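Local coordinates for putative GH105 family protein (Salmonella enterica subsp. enterica serovar Paratyphi A, PDB 3QWT) that is of unproven function but probably hydrolyses unsaturated uronyl residues from sugar chains, within an alpha/alpha toroid, at residues 28-33 with 77-82; 35-40 with 364-369; 196-201 with 242-247. All blocks are in the same frame, centred on the assembly; numbering follows the deposited sequence.

Interaction 1. Residues 28-33 with 77-82; sequences ALIQKV and YHYYQQ
Ile-30 and Tyr-79 meet where helix 23-37 lies against helix 67-83, and their contact illustrates how a single aromatic ring can bridge two helices whose backbones stay well apart: the two CA atoms, the nearest pair across the segments, are 8.6 Å from each other. The first kind of interaction is CH-pi. The methyl CG2 of Ile-30 sits over one face of the Tyr-79 ring, 4.1 Å from its centroid and 17° off the ring normal. It is displaced a little toward the rim, nearer the CD1 side. The second is plain apolar packing by the other branch of the same side chain, whose CD1 lies 3.7 Å from Tyr-79 CE1. Tyr-79 in turn has CG anti to its own backbone N (chi1 -166°), which carries the ring across the gap.

A polar side chain completes the contact. Gln-31 bends at chi2 and brings NE2 to 3.6 Å from Tyr-79 CE2, with its amide plane nearly perpendicular to the ring, 80° away. No hydrogen bond joins the two segments; NE2 instead donates to Asp-85 OD1, just beyond helix 67-83. Met-88 of helix 86-102 touches both Gln-31 and Tyr-79, and Thr-374 of helix 363-377 also packs on the tyrosine.

The chemistry is therefore that of a buried seam between helices of the alpha/alpha toroid, held across these segments by dispersion and a CH-pi contact, with the one amide in the contact, that of Gln-31, directed to a carboxylate rather than to the tyrosine.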
loop_
_atom_site.group_PDB
_atom_site.type_symbol
_atom_site.label_atom_id
_atom_site.label_comp_id
_atom_site.label_asym_id
_atom_site.label_seq_id
_atom_site.Cartn_x
_atom_site.Cartn_y
_atom_site.Cartn_z
ATOM N N ALA A 28 -20.210 -34.189 29.539
ATOM C CA ALA A 28 -20.832 -35.511 29.506
ATOM C C ALA A 28 -22.210 -35.459 28.847
ATOM O O ALA A 28 -22.596 -36.378 28.135
ATOM C CB ALA A 28 -20.919 -36.102 30.904
ATOM N N LEU A 29 -22.941 -34.370 29.075
ATOM C CA LEU A 29 -24.239 -34.158 28.437
ATOM C C LEU A 29 -24.071 -34.037 26.912
ATOM O O LEU A 29 -24.779 -34.675 26.125
ATOM C CB LEU A 29 -24.879 -32.892 29.010
ATOM C CG LEU A 29 -26.372 -32.624 28.809
ATOM C CD1 LEU A 29 -27.221 -33.780 29.323
ATOM C CD2 LEU A 29 -26.754 -31.339 29.519
ATOM N N ILE A 30 -23.116 -33.219 26.493
ATOM C CA ILE A 30 -22.855 -33.069 25.072
ATOM C C ILE A 30 -22.535 -34.427 24.449
ATOM O O ILE A 30 -23.087 -34.780 23.411
ATOM C CB ILE A 30 -21.755 -32.056 24.828
ATOM C CG1 ILE A 30 -22.223 -30.696 25.353
ATOM C CG2 ILE A 30 -21.430 -31.981 23.341
ATOM C CD1 ILE A 30 -21.172 -29.611 25.349
ATOM N N GLN A 31 -21.682 -35.206 25.103
ATOM C CA GLN A 31 -21.380 -36.539 24.599
ATOM C C GLN A 31 -22.657 -37.362 24.446
ATOM O O GLN A 31 -22.907 -37.952 23.396
ATOM C CB GLN A 31 -20.346 -37.255 25.483
ATOM C CG GLN A 31 -18.991 -36.494 25.658
ATOM C CD GLN A 31 -18.198 -36.254 24.354
ATOM O OE1 GLN A 31 -18.423 -36.899 23.328
ATOM N NE2 GLN A 31 -17.262 -35.318 24.407
ATOM N N LYS A 32 -23.481 -37.376 25.484
ATOM C CA LYS A 32 -24.741 -38.122 25.460
ATOM C C LYS A 32 -25.678 -37.665 24.330
ATOM O O LYS A 32 -26.381 -38.469 23.700
ATOM C CB LYS A 32 -25.457 -38.004 26.816
ATOM C CG LYS A 32 -26.454 -39.116 27.098
ATOM C CD LYS A 32 -27.432 -38.722 28.204
ATOM C CE LYS A 32 -26.723 -38.226 29.469
ATOM N NZ LYS A 32 -27.686 -37.650 30.457
ATOM N N VAL A 33 -25.696 -36.360 24.095
ATOM C CA VAL A 33 -26.499 -35.771 23.040
ATOM C C VAL A 33 -25.959 -36.181 21.664
ATOM O O VAL A 33 -26.718 -36.431 20.729
ATOM C CB VAL A 33 -26.540 -34.235 23.228
ATOM C CG1 VAL A 33 -27.064 -33.517 21.994
ATOM C CG2 VAL A 33 -27.386 -33.901 24.458
ATOM N N TYR A 77 -19.100 -29.547 14.902
ATOM C CA TYR A 77 -17.860 -28.855 14.572
ATOM C C TYR A 77 -17.521 -27.886 15.691
ATOM O O TYR A 77 -16.394 -27.850 16.170
ATOM C CB TYR A 77 -17.912 -28.116 13.228
ATOM C CG TYR A 77 -16.596 -27.428 12.976
ATOM C CD1 TYR A 77 -15.474 -28.171 12.633
ATOM C CD2 TYR A 77 -16.449 -26.055 13.158
ATOM C CE1 TYR A 77 -14.241 -27.565 12.445
ATOM C CE2 TYR A 77 -15.208 -25.437 12.974
ATOM C CZ TYR A 77 -14.114 -26.206 12.616
ATOM O OH TYR A 77 -12.883 -25.629 12.426
ATOM N N HIS A 78 -18.520 -27.119 16.114
ATOM C CA HIS A 78 -18.343 -26.165 17.210
ATOM C C HIS A 78 -17.657 -26.797 18.419
ATOM O O HIS A 78 -16.610 -26.325 18.869
ATOM C CB HIS A 78 -19.684 -25.511 17.600
ATOM C CG HIS A 78 -19.968 -24.256 16.836
ATOM N ND1 HIS A 78 -19.746 -23.004 17.357
ATOM C CD2 HIS A 78 -20.402 -24.060 15.567
ATOM C CE1 HIS A 78 -20.046 -22.087 16.452
ATOM N NE2 HIS A 78 -20.446 -22.705 15.356
ATOM N N TYR A 79 -18.231 -27.882 18.924
ATOM C CA TYR A 79 -17.580 -28.602 19.997
ATOM C C TYR A 79 -16.141 -28.976 19.638
ATOM O O TYR A 79 -15.214 -28.721 20.416
ATOM C CB TYR A 79 -18.379 -29.833 20.410
ATOM C CG TYR A 79 -17.906 -30.408 21.741
ATOM C CD1 TYR A 79 -18.206 -29.763 22.935
ATOM C CD2 TYR A 79 -17.154 -31.580 21.801
ATOM C CE1 TYR A 79 -17.782 -30.267 24.153
ATOM C CE2 TYR A 79 -16.722 -32.090 23.016
ATOM C CZ TYR A 79 -17.040 -31.422 24.192
ATOM O OH TYR A 79 -16.615 -31.903 25.413
ATOM N N TYR A 80 -15.947 -29.565 18.461
ATOM C CA TYR A 80 -14.609 -29.977 18.056
ATOM C C TYR A 80 -13.667 -28.773 18.039
ATOM O O TYR A 80 -12.546 -28.826 18.549
ATOM C CB TYR A 80 -14.611 -30.649 16.671
ATOM C CG TYR A 80 -13.230 -30.681 16.051
ATOM C CD1 TYR A 80 -12.223 -31.483 16.588
ATOM C CD2 TYR A 80 -12.919 -29.894 14.966
ATOM C CE1 TYR A 80 -10.938 -31.506 16.036
ATOM C CE2 TYR A 80 -11.646 -29.907 14.413
ATOM C CZ TYR A 80 -10.660 -30.710 14.955
ATOM O OH TYR A 80 -9.400 -30.724 14.403
ATOM N N GLN A 81 -14.126 -27.685 17.446
ATOM C CA GLN A 81 -13.293 -26.499 17.313
ATOM C C GLN A 81 -12.786 -25.987 18.662
ATOM O O GLN A 81 -11.639 -25.574 18.776
ATOM C CB GLN A 81 -14.059 -25.405 16.578
ATOM C CG GLN A 81 -13.270 -24.107 16.386
ATOM C CD GLN A 81 -14.065 -23.076 15.605
ATOM O OE1 GLN A 81 -15.146 -22.655 16.037
ATOM N NE2 GLN A 81 -13.555 -22.692 14.432
ATOM N N GLN A 82 -13.647 -26.023 19.675
ATOM C CA GLN A 82 -13.306 -25.522 21.011
ATOM C C GLN A 82 -12.392 -26.445 21.822
ATOM O O GLN A 82 -11.482 -25.965 22.500
ATOM C CB GLN A 82 -14.580 -25.231 21.813
ATOM C CG GLN A 82 -14.339 -24.677 23.203
ATOM C CD GLN A 82 -15.585 -24.769 24.070
ATOM O OE1 GLN A 82 -15.673 -25.619 24.945
ATOM N NE2 GLN A 82 -16.567 -23.915 23.803
#

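Interaction 2. Residues 35-40 with 364-369; sequences HNLVNI and YGQAMA
Gln-366 is the residue of helix 363-377 on which Asn-36 and Leu-37 converge from helix 23-37, and its CA comes within 6.0 Å of Leu-37 CA. Earlier in the segment, Tyr-364 turns away from this contact; its ring stacks on Trp-67 and its OH bonds to Ser-342 O. The aliphatic part of Gln-366 then slides past Leu-37 in the opposite direction, with CB 3.8 Å from Leu-37 CG. A bend at chi2 (-56°) swings its amide over to Asn-36, where NE2 lies 3.6 Å from Asn-36 CB and the amide planes are inclined at 37°.

This is a helix-to-helix join in the alpha/alpha toroid, here between an early helix and the last helix of the chain, so it brings together parts of the sequence more than 320 residues apart. Both polar atoms of the buried Gln-366 amide are satisfied by main-chain groups: NE2 donates to Gly-336 O and probably to Val-33 O, and OE1 accepts from Leu-338 N. These bonds tie the last helix to the loop at 336-338 as well as to helix 23-37.

One residue on, Ala-367 meets Leu-37 through its backbone, with N 4.3 Å from CD1 of the leucine, while selenomethionine Met-368 packs on helices 231-248 and 294-309.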
loop_
_atom_site.group_PDB
_atom_site.type_symbol
_atom_site.label_atom_id
_atom_site.label_comp_id
_atom_site.label_asym_id
_atom_site.label_seq_id
_atom_site.Cartn_x
_atom_site.Cartn_y
_atom_site.Cartn_z
ATOM N N HIS A 35 -24.201 -38.961 21.057
ATOM C CA HIS A 35 -24.427 -40.392 20.917
ATOM C C HIS A 35 -25.849 -40.645 20.437
ATOM O O HIS A 35 -26.098 -41.503 19.583
ATOM C CB HIS A 35 -24.178 -41.112 22.241
ATOM C CG HIS A 35 -24.299 -42.602 22.140
ATOM N ND1 HIS A 35 -25.422 -43.289 22.561
ATOM C CD2 HIS A 35 -23.452 -43.532 21.646
ATOM C CE1 HIS A 35 -25.253 -44.576 22.334
ATOM N NE2 HIS A 35 -24.066 -44.753 21.782
ATOM N N ASN A 36 -26.778 -39.876 20.984
ATOM C CA ASN A 36 -28.167 -39.941 20.563
ATOM C C ASN A 36 -28.324 -39.625 19.060
ATOM O O ASN A 36 -28.874 -40.420 18.296
ATOM C CB ASN A 36 -29.007 -38.994 21.437
ATOM C CG ASN A 36 -30.474 -39.357 21.447
ATOM O OD1 ASN A 36 -31.245 -38.855 20.638
ATOM N ND2 ASN A 36 -30.868 -40.234 22.372
ATOM N N LEU A 37 -27.814 -38.473 18.640
ATOM C CA LEU A 37 -27.906 -38.027 17.247
ATOM C C LEU A 37 -27.541 -39.099 16.220
ATOM O O LEU A 37 -28.351 -39.439 15.362
ATOM C CB LEU A 37 -27.024 -36.793 17.032
ATOM C CG LEU A 37 -27.264 -35.868 15.833
ATOM C CD1 LEU A 37 -26.323 -34.655 15.912
ATOM C CD2 LEU A 37 -27.101 -36.573 14.498
ATOM N N VAL A 38 -26.313 -39.605 16.294
ATOM C CA VAL A 38 -25.829 -40.601 15.350
ATOM C C VAL A 38 -26.599 -41.922 15.429
ATOM O O VAL A 38 -26.434 -42.801 14.584
ATOM C CB VAL A 38 -24.334 -40.860 15.548
ATOM C CG1 VAL A 38 -23.594 -39.544 15.480
ATOM C CG2 VAL A 38 -24.078 -41.537 16.879
ATOM N N ASN A 39 -27.457 -42.044 16.437
ATOM C CA ASN A 39 -28.241 -43.252 16.616
ATOM C C ASN A 39 -29.738 -43.052 16.465
ATOM O O ASN A 39 -30.510 -43.919 16.853
ATOM C CB ASN A 39 -27.948 -43.873 17.976
ATOM C CG ASN A 39 -26.632 -44.593 18.000
ATOM O OD1 ASN A 39 -25.740 -44.257 18.779
ATOM N ND2 ASN A 39 -26.490 -45.583 17.127
ATOM N N ILE A 40 -30.141 -41.926 15.888
ATOM C CA ILE A 40 -31.551 -41.679 15.615
ATOM C C ILE A 40 -32.018 -42.584 14.481
ATOM O O ILE A 40 -31.290 -42.804 13.515
ATOM C CB ILE A 40 -31.806 -40.211 15.231
ATOM C CG1 ILE A 40 -31.281 -39.275 16.323
ATOM C CG2 ILE A 40 -33.288 -39.974 14.988
ATOM C CD1 ILE A 40 -32.289 -38.983 17.410
ATOM N N TYR A 364 -30.886 -31.722 13.864
ATOM C CA TYR A 364 -30.782 -30.316 14.253
ATOM C C TYR A 364 -31.201 -30.068 15.707
ATOM O O TYR A 364 -30.682 -29.161 16.362
ATOM C CB TYR A 364 -31.583 -29.432 13.304
ATOM C CG TYR A 364 -33.039 -29.801 13.199
ATOM C CD1 TYR A 364 -33.963 -29.331 14.123
ATOM C CD2 TYR A 364 -33.495 -30.606 12.163
ATOM C CE1 TYR A 364 -35.310 -29.660 14.022
ATOM C CE2 TYR A 364 -34.835 -30.936 12.048
ATOM C CZ TYR A 364 -35.740 -30.467 12.982
ATOM O OH TYR A 364 -37.076 -30.803 12.864
ATOM N N GLY A 365 -32.132 -30.875 16.208
ATOM C CA GLY A 365 -32.507 -30.795 17.606
ATOM C C GLY A 365 -31.306 -31.041 18.498
ATOM O O GLY A 365 -30.964 -30.215 19.337
ATOM N N GLN A 366 -30.662 -32.188 18.308
ATOM C CA GLN A 366 -29.452 -32.529 19.046
ATOM C C GLN A 366 -28.332 -31.518 18.787
ATOM O O GLN A 366 -27.599 -31.121 19.695
ATOM C CB GLN A 366 -28.959 -33.916 18.628
ATOM C CG GLN A 366 -30.020 -35.014 18.673
ATOM C CD GLN A 366 -30.661 -35.138 20.032
ATOM O OE1 GLN A 366 -31.861 -34.899 20.193
ATOM N NE2 GLN A 366 -29.861 -35.506 21.026
ATOM N N ALA A 367 -28.180 -31.115 17.538
ATOM C CA ALA A 367 -27.046 -30.273 17.192
ATOM C C ALA A 367 -27.197 -28.921 17.861
ATOM O O ALA A 367 -26.258 -28.405 18.463
ATOM C CB ALA A 367 -26.898 -30.133 15.678
HETATM N N MSE A 368 -28.394 -28.362 17.782
HETATM C CA MSE A 368 -28.621 -27.049 18.381
HETATM C C MSE A 368 -28.409 -27.086 19.898
HETATM O O MSE A 368 -27.827 -26.170 20.472
HETATM C CB MSE A 368 -29.985 -26.497 17.971
HETATM C CG MSE A 368 -30.011 -26.161 16.486
HETATM SE SE MSE A 368 -31.799 -26.167 15.733
HETATM C CE MSE A 368 -32.213 -24.266 15.995
ATOM N N ALA A 369 -28.828 -28.170 20.543
ATOM C CA ALA A 369 -28.488 -28.326 21.947
ATOM C C ALA A 369 -26.975 -28.199 22.137
ATOM O O ALA A 369 -26.512 -27.529 23.057
ATOM C CB ALA A 369 -28.997 -29.649 22.495
#

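Interaction 3. Residues 196-201 with 242-247; sequences YQFLLH and PDFLEL
Phe-198 and Phe-244 carry this contact alone, joining helix 188-205 to helix 231-248 by one pair of rings. Their interaction is aromatic: the planes are almost parallel, 6° apart, but the rings are displaced laterally so that little of one lies over the other, with centroids 4.9 Å apart. What touches is a few atoms of each ring. CE1 of Phe-198 comes within 3.5 Å of Phe-244 CD2, and CD1 next to it is equally near that atom. The side chains run in opposite directions, each reaching over from its own helix. Phe-244 does so by extending away from its backbone N (chi1 -172°), whereas Phe-198 adopts an unusual chi1 of -131°, away from the staggered values.

Apolar neighbours pack on the pair. Leu-260 of helix 255-272 touches both rings, while Leu-171 and Ala-179 of helix 170-184 pack on Phe-198 and Phe-244 respectively.

Hydrogen bonding occurs within one helix. His-201 ND1 donates to Gln-197 O at 2.7 Å, and the same carbonyl accepts His-201 N. The oxygen lies close to the imidazole plane, although the donor stands above the carbonyl plane; this bond helps fix the rotation of the ring.

With no hydrogen bond between the segments, cohesion between these two helices of the toroid rests here on dispersion between two nearly parallel, offset rings and on their aliphatic surroundings.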
loop_
_atom_site.group_PDB
_atom_site.type_symbol
_atom_site.label_atom_id
_atom_site.label_comp_id
_atom_site.label_asym_id
_atom_site.label_seq_id
_atom_site.Cartn_x
_atom_site.Cartn_y
_atom_site.Cartn_z
ATOM N N TYR A 196 -25.506 -9.084 0.503
ATOM C CA TYR A 196 -26.698 -8.645 -0.197
ATOM C C TYR A 196 -27.893 -9.525 0.173
ATOM O O TYR A 196 -28.979 -9.021 0.463
ATOM C CB TYR A 196 -26.490 -8.598 -1.700
ATOM C CG TYR A 196 -27.736 -8.243 -2.459
ATOM C CD1 TYR A 196 -28.161 -6.917 -2.553
ATOM C CD2 TYR A 196 -28.514 -9.234 -3.063
ATOM C CE1 TYR A 196 -29.304 -6.575 -3.243
ATOM C CE2 TYR A 196 -29.674 -8.905 -3.771
ATOM C CZ TYR A 196 -30.061 -7.565 -3.849
ATOM O OH TYR A 196 -31.200 -7.218 -4.528
ATOM N N GLN A 197 -27.692 -10.837 0.193
ATOM C CA GLN A 197 -28.800 -11.705 0.549
ATOM C C GLN A 197 -29.338 -11.355 1.957
ATOM O O GLN A 197 -30.551 -11.331 2.173
ATOM C CB GLN A 197 -28.418 -13.177 0.424
ATOM C CG GLN A 197 -28.275 -13.651 -1.029
ATOM C CD GLN A 197 -29.556 -13.433 -1.834
ATOM O OE1 GLN A 197 -30.669 -13.540 -1.297
ATOM N NE2 GLN A 197 -29.405 -13.109 -3.120
ATOM N N PHE A 198 -28.440 -11.053 2.893
ATOM C CA PHE A 198 -28.857 -10.700 4.241
ATOM C C PHE A 198 -29.791 -9.490 4.192
ATOM O O PHE A 198 -30.914 -9.561 4.693
ATOM C CB PHE A 198 -27.650 -10.368 5.097
ATOM C CG PHE A 198 -27.641 -11.055 6.412
ATOM C CD1 PHE A 198 -26.885 -12.208 6.598
ATOM C CD2 PHE A 198 -28.373 -10.550 7.475
ATOM C CE1 PHE A 198 -26.862 -12.846 7.820
ATOM C CE2 PHE A 198 -28.361 -11.183 8.697
ATOM C CZ PHE A 198 -27.604 -12.337 8.872
ATOM N N LEU A 199 -29.317 -8.404 3.563
ATOM C CA LEU A 199 -30.085 -7.168 3.480
ATOM C C LEU A 199 -31.459 -7.390 2.844
ATOM O O LEU A 199 -32.459 -6.865 3.319
ATOM C CB LEU A 199 -29.295 -6.091 2.727
ATOM C CG LEU A 199 -27.962 -5.690 3.372
ATOM C CD1 LEU A 199 -27.191 -4.802 2.422
ATOM C CD2 LEU A 199 -28.148 -4.982 4.725
ATOM N N LEU A 200 -31.513 -8.188 1.781
ATOM C CA LEU A 200 -32.781 -8.417 1.097
ATOM C C LEU A 200 -33.696 -9.249 1.974
ATOM O O LEU A 200 -34.908 -8.998 2.022
ATOM C CB LEU A 200 -32.592 -9.109 -0.262
ATOM C CG LEU A 200 -33.853 -9.062 -1.130
ATOM C CD1 LEU A 200 -34.227 -7.612 -1.424
ATOM C CD2 LEU A 200 -33.678 -9.827 -2.433
ATOM N N HIS A 201 -33.126 -10.250 2.651
ATOM C CA HIS A 201 -33.919 -11.081 3.542
ATOM C C HIS A 201 -34.522 -10.208 4.656
ATOM O O HIS A 201 -35.722 -10.285 4.910
ATOM C CB HIS A 201 -33.126 -12.253 4.112
ATOM C CG HIS A 201 -33.052 -13.433 3.187
ATOM N ND1 HIS A 201 -32.269 -13.440 2.052
ATOM C CD2 HIS A 201 -33.695 -14.624 3.209
ATOM C CE1 HIS A 201 -32.422 -14.594 1.424
ATOM N NE2 HIS A 201 -33.289 -15.327 2.098
ATOM N N PRO A 242 -24.714 -13.547 14.400
ATOM C CA PRO A 242 -23.470 -13.465 15.157
ATOM C C PRO A 242 -22.358 -14.199 14.437
ATOM O O PRO A 242 -21.224 -13.718 14.421
ATOM C CB PRO A 242 -23.817 -14.173 16.473
ATOM C CG PRO A 242 -25.280 -13.997 16.599
ATOM C CD PRO A 242 -25.802 -14.131 15.198
ATOM N N ASP A 243 -22.676 -15.340 13.832
ATOM C CA ASP A 243 -21.639 -16.080 13.119
ATOM C C ASP A 243 -21.191 -15.343 11.870
ATOM O O ASP A 243 -20.007 -15.312 11.543
ATOM C CB ASP A 243 -22.104 -17.502 12.803
ATOM C CG ASP A 243 -22.071 -18.403 14.032
ATOM O OD1 ASP A 243 -21.887 -17.894 15.160
ATOM O OD2 ASP A 243 -22.228 -19.615 13.868
ATOM N N PHE A 244 -22.148 -14.726 11.191
ATOM C CA PHE A 244 -21.857 -13.949 10.003
ATOM C C PHE A 244 -20.986 -12.738 10.378
ATOM O O PHE A 244 -19.970 -12.458 9.730
ATOM C CB PHE A 244 -23.169 -13.534 9.337
ATOM C CG PHE A 244 -23.000 -12.885 7.998
ATOM C CD1 PHE A 244 -22.253 -13.485 7.015
ATOM C CD2 PHE A 244 -23.601 -11.670 7.728
ATOM C CE1 PHE A 244 -22.102 -12.887 5.794
ATOM C CE2 PHE A 244 -23.454 -11.071 6.518
ATOM C CZ PHE A 244 -22.701 -11.682 5.541
ATOM N N LEU A 245 -21.362 -12.046 11.448
ATOM C CA LEU A 245 -20.608 -10.880 11.882
ATOM C C LEU A 245 -19.170 -11.238 12.207
ATOM O O LEU A 245 -18.227 -10.482 11.926
ATOM C CB LEU A 245 -21.245 -10.263 13.110
ATOM C CG LEU A 245 -22.500 -9.436 12.857
ATOM C CD1 LEU A 245 -23.012 -8.902 14.184
ATOM C CD2 LEU A 245 -22.201 -8.311 11.886
ATOM N N GLU A 246 -19.001 -12.396 12.820
ATOM C CA GLU A 246 -17.681 -12.824 13.226
ATOM C C GLU A 246 -16.851 -13.138 11.983
ATOM O O GLU A 246 -15.675 -12.777 11.915
ATOM C CB GLU A 246 -17.793 -14.040 14.145
ATOM C CG GLU A 246 -16.470 -14.656 14.545
ATOM C CD GLU A 246 -16.671 -15.823 15.506
ATOM O OE1 GLU A 246 -16.398 -15.649 16.704
ATOM O OE2 GLU A 246 -17.127 -16.899 15.062
ATOM N N LEU A 247 -17.475 -13.814 11.015
ATOM C CA LEU A 247 -16.897 -13.980 9.697
ATOM C C LEU A 247 -16.473 -12.649 9.076
ATOM O O LEU A 247 -15.361 -12.532 8.568
ATOM C CB LEU A 247 -17.851 -14.704 8.749
ATOM C CG LEU A 247 -17.552 -16.189 8.542
ATOM C CD1 LEU A 247 -18.621 -16.834 7.679
ATOM C CD2 LEU A 247 -16.166 -16.382 7.935
#

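In the fold
The three contacts join helices of the toroid, two of the pairs close in sequence and one linking the first helix to the last. Interactions 1 and 2 share helix 23-37, their centres lie 11 Å apart, and their segments alternate along the chain; the two contacts touch through Gln-366. Helix 23-37 thus faces both helix 67-83 and the last helix, 363-377. Interaction 3 follows interaction 1 in the chain and is nested inside the long loop closed by interaction 2. Its centre is 26 Å from either of the others, across the chain's centre, yet His-78 of segment 77-82 packs against Asp-243 of segment 242-247.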